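PDB 1VKZ: phosphoribosylamine--glycine ligase from Thermotoga maritima, which catalyses the ATP-dependent ligation of glycine to 5-phospho-beta-D-ribosylamine, giving glycinamide ribonucleotide in de novo purine biosynthesis. Local coordinates for residues G326-Y338 with G372-K385. Sequence-based numbering, arbitrary orientation.
Sequences GFAVDVVLAARGY and GGRVLHCMGTGETK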
ATOM      1  N   GLY A 326      -7.512  -5.752 -19.901  1.00 43.20           N
ATOM      2  CA  GLY A 326      -7.437  -7.149 -19.543  1.00 43.19           C
ATOM      3  C   GLY A 326      -7.444  -7.303 -18.049  1.00 41.40           C
ATOM      4  O   GLY A 326      -7.962  -6.455 -17.364  1.00 41.66           O
ATOM      5  N   PHE A 327      -6.874  -8.407 -17.575  1.00 41.61           N
ATOM      6  CA  PHE A 327      -6.786  -8.723 -16.166  1.00 39.82           C
ATOM      7  C   PHE A 327      -5.338  -9.005 -15.788  1.00 40.45           C
ATOM      8  O   PHE A 327      -4.571  -9.556 -16.564  1.00 37.36           O
ATOM      9  CB  PHE A 327      -7.634  -9.945 -15.853  1.00 39.18           C
ATOM     10  CG  PHE A 327      -9.118  -9.732 -16.011  1.00 38.74           C
ATOM     11  CD1 PHE A 327      -9.741  -9.934 -17.233  1.00 42.29           C
ATOM     12  CD2 PHE A 327      -9.897  -9.381 -14.926  1.00 40.10           C
ATOM     13  CE1 PHE A 327     -11.118  -9.761 -17.370  1.00 36.49           C
ATOM     14  CE2 PHE A 327     -11.273  -9.184 -15.063  1.00 37.79           C
ATOM     15  CZ  PHE A 327     -11.880  -9.380 -16.277  1.00 33.35           C
ATOM     16  N   ALA A 328      -4.969  -8.614 -14.580  1.00 43.14           N
ATOM     17  CA  ALA A 328      -3.649  -8.913 -14.034  1.00 43.51           C
ATOM     18  C   ALA A 328      -3.782  -9.709 -12.709  1.00 43.69           C
ATOM     19  O   ALA A 328      -4.706  -9.471 -11.915  1.00 40.53           O
ATOM     20  CB  ALA A 328      -2.865  -7.622 -13.835  1.00 44.28           C
ATOM     21  N   VAL A 329      -2.902 -10.698 -12.519  1.00 43.16           N
ATOM     22  CA  VAL A 329      -2.839 -11.458 -11.294  1.00 41.51           C
ATOM     23  C   VAL A 329      -1.409 -11.356 -10.798  1.00 42.54           C
ATOM     24  O   VAL A 329      -0.445 -11.534 -11.556  1.00 43.80           O
ATOM     25  CB  VAL A 329      -3.276 -12.951 -11.486  1.00 42.73           C
ATOM     26  CG1 VAL A 329      -2.994 -13.801 -10.251  1.00 40.15           C
ATOM     27  CG2 VAL A 329      -4.750 -13.043 -11.789  1.00 47.50           C
ATOM     28  N   ASP A 330      -1.269 -11.073  -9.514  1.00 43.71           N
ATOM     29  CA  ASP A 330       0.027 -11.073  -8.848  1.00 44.10           C
ATOM     30  C   ASP A 330       0.046 -12.246  -7.870  1.00 42.87           C
ATOM     31  O   ASP A 330      -0.747 -12.265  -6.947  1.00 45.99           O
ATOM     32  CB  ASP A 330       0.179  -9.731  -8.107  1.00 44.46           C
ATOM     33  CG  ASP A 330       1.519  -9.562  -7.405  1.00 47.78           C
ATOM     34  OD1 ASP A 330       2.362 -10.502  -7.406  1.00 38.99           O
ATOM     35  OD2 ASP A 330       1.807  -8.478  -6.829  1.00 44.78           O
ATOM     36  N   VAL A 331       0.909 -13.234  -8.101  1.00 39.50           N
ATOM     37  CA  VAL A 331       1.171 -14.243  -7.111  1.00 38.82           C
ATOM     38  C   VAL A 331       2.494 -13.857  -6.463  1.00 40.99           C
ATOM     39  O   VAL A 331       3.524 -13.836  -7.120  1.00 40.04           O
ATOM     40  CB  VAL A 331       1.243 -15.719  -7.672  1.00 39.49           C
ATOM     41  CG1 VAL A 331       1.783 -16.691  -6.609  1.00 32.70           C
ATOM     42  CG2 VAL A 331      -0.098 -16.208  -8.153  1.00 33.88           C
ATOM     43  N   VAL A 332       2.440 -13.557  -5.169  1.00 43.09           N
ATOM     44  CA  VAL A 332       3.598 -13.219  -4.411  1.00 45.23           C
ATOM     45  C   VAL A 332       4.280 -14.517  -3.944  1.00 46.09           C
ATOM     46  O   VAL A 332       3.640 -15.369  -3.311  1.00 46.29           O
ATOM     47  CB  VAL A 332       3.237 -12.324  -3.192  1.00 46.37           C
ATOM     48  CG1 VAL A 332       4.506 -11.888  -2.448  1.00 49.16           C
ATOM     49  CG2 VAL A 332       2.441 -11.092  -3.610  1.00 44.06           C
ATOM     50  N   LEU A 333       5.574 -14.662  -4.270  1.00 45.21           N
ATOM     51  CA  LEU A 333       6.435 -15.632  -3.577  1.00 44.16           C
ATOM     52  C   LEU A 333       7.193 -14.954  -2.429  1.00 43.14           C
ATOM     53  O   LEU A 333       7.893 -13.956  -2.620  1.00 40.03           O
ATOM     54  CB  LEU A 333       7.409 -16.313  -4.526  1.00 45.60           C
ATOM     55  CG  LEU A 333       6.816 -16.698  -5.873  1.00 40.30           C
ATOM     56  CD1 LEU A 333       7.941 -17.210  -6.772  1.00 44.11           C
ATOM     57  CD2 LEU A 333       5.738 -17.701  -5.682  1.00 45.96           C
ATOM     58  N   ALA A 334       7.020 -15.507  -1.235  1.00 42.25           N
ATOM     59  CA  ALA A 334       7.671 -15.019  -0.037  1.00 42.17           C
ATOM     60  C   ALA A 334       8.594 -16.093   0.553  1.00 42.86           C
ATOM     61  O   ALA A 334       8.601 -17.256   0.131  1.00 46.60           O
ATOM     62  CB  ALA A 334       6.635 -14.586   0.976  1.00 43.25           C
ATOM     63  N   ALA A 335       9.406 -15.690   1.507  1.00 42.78           N
ATOM     64  CA  ALA A 335      10.345 -16.597   2.130  1.00 43.33           C
ATOM     65  C   ALA A 335       9.682 -17.415   3.222  1.00 47.05           C
ATOM     66  O   ALA A 335       8.732 -16.970   3.865  1.00 49.68           O
ATOM     67  CB  ALA A 335      11.493 -15.815   2.712  1.00 43.39           C
ATOM     68  N   ARG A 336      10.204 -18.608   3.461  1.00 47.90           N
ATOM     69  CA  ARG A 336       9.844 -19.345   4.649  1.00 49.30           C
ATOM     70  C   ARG A 336      10.120 -18.483   5.873  1.00 48.41           C
ATOM     71  O   ARG A 336      11.202 -17.902   6.006  1.00 47.73           O
ATOM     72  CB  ARG A 336      10.647 -20.632   4.754  1.00 49.79           C
ATOM     73  CG  ARG A 336      10.380 -21.378   6.060  1.00 54.72           C
ATOM     74  CD  ARG A 336      11.153 -22.644   6.218  1.00 53.67           C
ATOM     75  NE  ARG A 336      10.757 -23.620   5.214  1.00 60.79           N
ATOM     76  CZ  ARG A 336      11.512 -24.050   4.209  1.00 63.43           C
ATOM     77  NH1 ARG A 336      12.753 -23.595   4.013  1.00 62.64           N
ATOM     78  NH2 ARG A 336      11.010 -24.963   3.382  1.00 64.04           N
ATOM     79  N   GLY A 337       9.139 -18.408   6.769  1.00 48.45           N
ATOM     80  CA  GLY A 337       9.235 -17.563   7.966  1.00 47.05           C
ATOM     81  C   GLY A 337       8.461 -16.250   7.896  1.00 45.90           C
ATOM     82  O   GLY A 337       8.174 -15.649   8.937  1.00 44.77           O
ATOM     83  N   TYR A 338       8.117 -15.811   6.685  1.00 43.88           N
ATOM     84  CA  TYR A 338       7.371 -14.586   6.476  1.00 45.33           C
ATOM     85  C   TYR A 338       5.978 -14.702   7.070  1.00 45.14           C
ATOM     86  O   TYR A 338       5.318 -15.682   6.771  1.00 45.67           O
ATOM     87  CB  TYR A 338       7.233 -14.317   4.962  1.00 46.55           C
ATOM     88  CG  TYR A 338       6.479 -13.032   4.638  1.00 45.33           C
ATOM     89  CD1 TYR A 338       7.042 -11.797   4.926  1.00 42.72           C
ATOM     90  CD2 TYR A 338       5.228 -13.054   4.034  1.00 43.41           C
ATOM     91  CE1 TYR A 338       6.387 -10.614   4.640  1.00 44.53           C
ATOM     92  CE2 TYR A 338       4.553 -11.865   3.744  1.00 42.84           C
ATOM     93  CZ  TYR A 338       5.133 -10.637   4.068  1.00 45.84           C
ATOM     94  OH  TYR A 338       4.496  -9.426   3.809  1.00 43.03           O
ATOM     95  N   GLY A 372      14.504 -10.515   2.010  1.00 45.14           N
ATOM     96  CA  GLY A 372      13.308  -9.794   2.434  1.00 42.81           C
ATOM     97  C   GLY A 372      12.163 -10.768   2.536  1.00 42.22           C
ATOM     98  O   GLY A 372      12.227 -11.901   2.018  1.00 40.74           O
ATOM     99  N   GLY A 373      11.095 -10.332   3.185  1.00 42.05           N
ATOM    100  CA  GLY A 373       9.943 -11.208   3.417  1.00 42.26           C
ATOM    101  C   GLY A 373       9.277 -11.665   2.146  1.00 41.82           C
ATOM    102  O   GLY A 373       9.062 -12.850   1.937  1.00 42.07           O
ATOM    103  N   ARG A 374       8.918 -10.694   1.323  1.00 42.90           N
ATOM    104  CA  ARG A 374       8.357 -10.927   0.015  1.00 43.43           C
ATOM    105  C   ARG A 374       9.486 -10.794  -0.992  1.00 42.50           C
ATOM    106  O   ARG A 374      10.171  -9.748  -1.076  1.00 40.63           O
ATOM    107  CB  ARG A 374       7.226  -9.939  -0.257  1.00 39.08           C
ATOM    108  CG  ARG A 374       6.158 -10.051   0.826  1.00 50.72           C
ATOM    109  CD  ARG A 374       4.838  -9.340   0.551  1.00 47.19           C
ATOM    110  NE  ARG A 374       4.944  -7.884   0.668  1.00 52.87           N
ATOM    111  CZ  ARG A 374       3.977  -7.040   0.340  1.00 47.85           C
ATOM    112  NH1 ARG A 374       2.828  -7.490  -0.123  1.00 51.52           N
ATOM    113  NH2 ARG A 374       4.167  -5.752   0.469  1.00 51.99           N
ATOM    114  N   VAL A 375       9.665 -11.865  -1.767  1.00 42.84           N
ATOM    115  CA  VAL A 375      10.822 -12.017  -2.635  1.00 41.87           C
ATOM    116  C   VAL A 375      10.445 -11.532  -4.021  1.00 41.38           C
ATOM    117  O   VAL A 375      11.006 -10.541  -4.539  1.00 40.75           O
ATOM    118  CB  VAL A 375      11.316 -13.497  -2.628  1.00 40.06           C
ATOM    119  CG1 VAL A 375      12.664 -13.678  -3.357  1.00 42.12           C
ATOM    120  CG2 VAL A 375      11.455 -13.957  -1.214  1.00 40.50           C
ATOM    121  N   LEU A 376       9.473 -12.210  -4.603  1.00 41.22           N
ATOM    122  CA  LEU A 376       9.072 -11.945  -5.980  1.00 44.48           C
ATOM    123  C   LEU A 376       7.570 -11.790  -6.133  1.00 44.58           C
ATOM    124  O   LEU A 376       6.783 -12.432  -5.440  1.00 45.30           O
ATOM    125  CB  LEU A 376       9.509 -13.092  -6.913  1.00 44.51           C
ATOM    126  CG  LEU A 376      11.002 -13.377  -6.907  1.00 50.69           C
ATOM    127  CD1 LEU A 376      11.305 -14.807  -7.285  1.00 53.50           C
ATOM    128  CD2 LEU A 376      11.732 -12.428  -7.837  1.00 51.91           C
ATOM    129  N   HIS A 377       7.208 -11.004  -7.140  1.00 45.02           N
ATOM    130  CA  HIS A 377       5.868 -10.914  -7.620  1.00 43.67           C
ATOM    131  C   HIS A 377       5.841 -11.546  -8.999  1.00 42.91           C
ATOM    132  O   HIS A 377       6.460 -11.045  -9.916  1.00 42.23           O
ATOM    133  CB  HIS A 377       5.480  -9.458  -7.621  1.00 41.43           C
ATOM    134  CG  HIS A 377       5.623  -8.839  -6.274  1.00 47.10           C
ATOM    135  ND1 HIS A 377       4.538  -8.501  -5.496  1.00 44.99           N
ATOM    136  CD2 HIS A 377       6.722  -8.570  -5.531  1.00 50.11           C
ATOM    137  CE1 HIS A 377       4.965  -8.014  -4.345  1.00 53.69           C
ATOM    138  NE2 HIS A 377       6.287  -8.038  -4.344  1.00 52.69           N
ATOM    139  N   CYS A 378       5.128 -12.673  -9.124  1.00 43.26           N
ATOM    140  CA  CYS A 378       4.887 -13.309 -10.419  1.00 41.98           C
ATOM    141  C   CYS A 378       3.579 -12.839 -11.072  1.00 42.59           C
ATOM    142  O   CYS A 378       2.494 -12.998 -10.517  1.00 40.26           O
ATOM    143  CB  CYS A 378       4.890 -14.805 -10.257  1.00 41.38           C
ATOM    144  SG  CYS A 378       6.530 -15.429  -9.848  1.00 43.01           S
HETATM  145  N   MSE A 379       3.691 -12.204 -12.231  1.00 43.36           N
HETATM  146  CA  MSE A 379       2.520 -11.612 -12.883  1.00 45.27           C
HETATM  147  C   MSE A 379       1.994 -12.542 -13.972  1.00 44.81           C
HETATM  148  O   MSE A 379       2.763 -13.135 -14.724  1.00 44.39           O
HETATM  149  CB  MSE A 379       2.832 -10.237 -13.512  1.00 45.30           C
HETATM  150  CG  MSE A 379       3.567  -9.233 -12.603  1.00 51.23           C
HETATM  151 SE   MSE A 379       2.567  -8.763 -10.971  1.00 60.70          SE
HETATM  152  CE  MSE A 379       3.307  -9.849  -9.893  1.00 68.23           C
ATOM    153  N   GLY A 380       0.670 -12.652 -14.024  1.00 45.18           N
ATOM    154  CA  GLY A 380      -0.026 -13.269 -15.108  1.00 44.11           C
ATOM    155  C   GLY A 380      -0.918 -12.221 -15.706  1.00 44.83           C
ATOM    156  O   GLY A 380      -1.391 -11.351 -14.998  1.00 42.93           O
ATOM    157  N   THR A 381      -1.141 -12.312 -17.022  1.00 48.07           N
ATOM    158  CA  THR A 381      -2.020 -11.394 -17.736  1.00 47.34           C
ATOM    159  C   THR A 381      -2.903 -12.184 -18.680  1.00 43.86           C
ATOM    160  O   THR A 381      -2.515 -13.235 -19.136  1.00 44.20           O
ATOM    161  CB  THR A 381      -1.196 -10.363 -18.559  1.00 48.07           C
ATOM    162  OG1 THR A 381      -0.268 -11.048 -19.408  1.00 45.99           O
ATOM    163  CG2 THR A 381      -0.328  -9.496 -17.672  1.00 50.81           C
ATOM    164  N   GLY A 382      -4.091 -11.668 -18.961  1.00 42.57           N
ATOM    165  CA  GLY A 382      -4.968 -12.266 -19.947  1.00 42.65           C
ATOM    166  C   GLY A 382      -6.225 -11.450 -20.167  1.00 42.99           C
ATOM    167  O   GLY A 382      -6.434 -10.418 -19.530  1.00 42.35           O
ATOM    168  N   GLU A 383      -7.059 -11.948 -21.068  1.00 44.52           N
ATOM    169  CA  GLU A 383      -8.357 -11.371 -21.366  1.00 45.92           C
ATOM    170  C   GLU A 383      -9.379 -11.756 -20.304  1.00 44.14           C
ATOM    171  O   GLU A 383     -10.388 -11.082 -20.136  1.00 44.81           O
ATOM    172  CB  GLU A 383      -8.844 -11.855 -22.743  1.00 44.79           C
ATOM    173  CG  GLU A 383      -7.907 -11.527 -23.894  1.00 46.78           C
ATOM    174  CD  GLU A 383      -8.515 -11.812 -25.274  1.00 52.28           C
ATOM    175  OE1 GLU A 383      -9.268 -12.818 -25.455  1.00 62.61           O
ATOM    176  OE2 GLU A 383      -8.230 -11.019 -26.201  1.00 65.96           O
ATOM    177  N   THR A 384      -9.140 -12.853 -19.604  1.00 43.52           N
ATOM    178  CA  THR A 384      -9.992 -13.211 -18.470  1.00 44.07           C
ATOM    179  C   THR A 384      -9.192 -13.280 -17.183  1.00 44.36           C
ATOM    180  O   THR A 384      -7.949 -13.255 -17.180  1.00 45.01           O
ATOM    181  CB  THR A 384     -10.663 -14.542 -18.705  1.00 43.44           C
ATOM    182  OG1 THR A 384      -9.662 -15.513 -19.007  1.00 42.43           O
ATOM    183  CG2 THR A 384     -11.543 -14.489 -19.957  1.00 43.08           C
ATOM    184  N   LYS A 385      -9.919 -13.344 -16.077  1.00 43.68           N
ATOM    185  CA  LYS A 385      -9.298 -13.494 -14.779  1.00 42.20           C
ATOM    186  C   LYS A 385      -8.603 -14.857 -14.736  1.00 43.11           C
ATOM    187  O   LYS A 385      -7.495 -14.977 -14.194  1.00 42.81           O
ATOM    188  CB  LYS A 385     -10.339 -13.328 -13.665  1.00 41.14           C
ATOM    189  CG  LYS A 385      -9.812 -13.634 -12.285  1.00 42.28           C
ATOM    190  CD  LYS A 385     -10.745 -13.189 -11.188  1.00 43.38           C
ATOM    191  CE  LYS A 385     -11.619 -14.308 -10.642  1.00 39.47           C
ATOM    192  NZ  LYS A 385     -11.950 -14.018  -9.216  1.00 38.88           N
TER
HETATM  193  O   HOH W   1       6.161  -6.967   3.564  1.00 46.16           O
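L333 O is gripped by two amides, V375 N at 2.9 Å and L376 N at 3.1 Å. Two residues facing one make a classic beta bulge, which shifts the register by one and pairs A334 with R374. From here to F327, strands 327-334 and 374-382 are the antiparallel middle pair of a six-stranded sheet, built from the C-domain region and, at one side, from 215-219 and 233-236 of the ATP-grasp region. One face is apolar: L333 CD1 rests on C378 SG at 3.8 Å, while branched V329 and V331 suit packing against helix 385-398. On the other, D330 OD2, less surely placed, accepts from H377 ND1 at the imidazole edge; with chi1 at -178° the carboxylate stands opposite the backbone N and reaches H377. Beyond the bulge, the Y338 ring and R374 guanidinium are nearly parallel (5°) but unstacked: aliphatic R374 CG and CD meet Y338 CZ and OH, CD to OH at 3.3 Å. Arginine is long enough to pass Y338 and bond G231 O and D292 O. Cutting Y338 to an alanine is likely to uncover this aliphatic part and leave G230 N without its hydroxyl acceptor. At G373 a CB would strike Y338 CD1, already 3.3 Å from G373 CA.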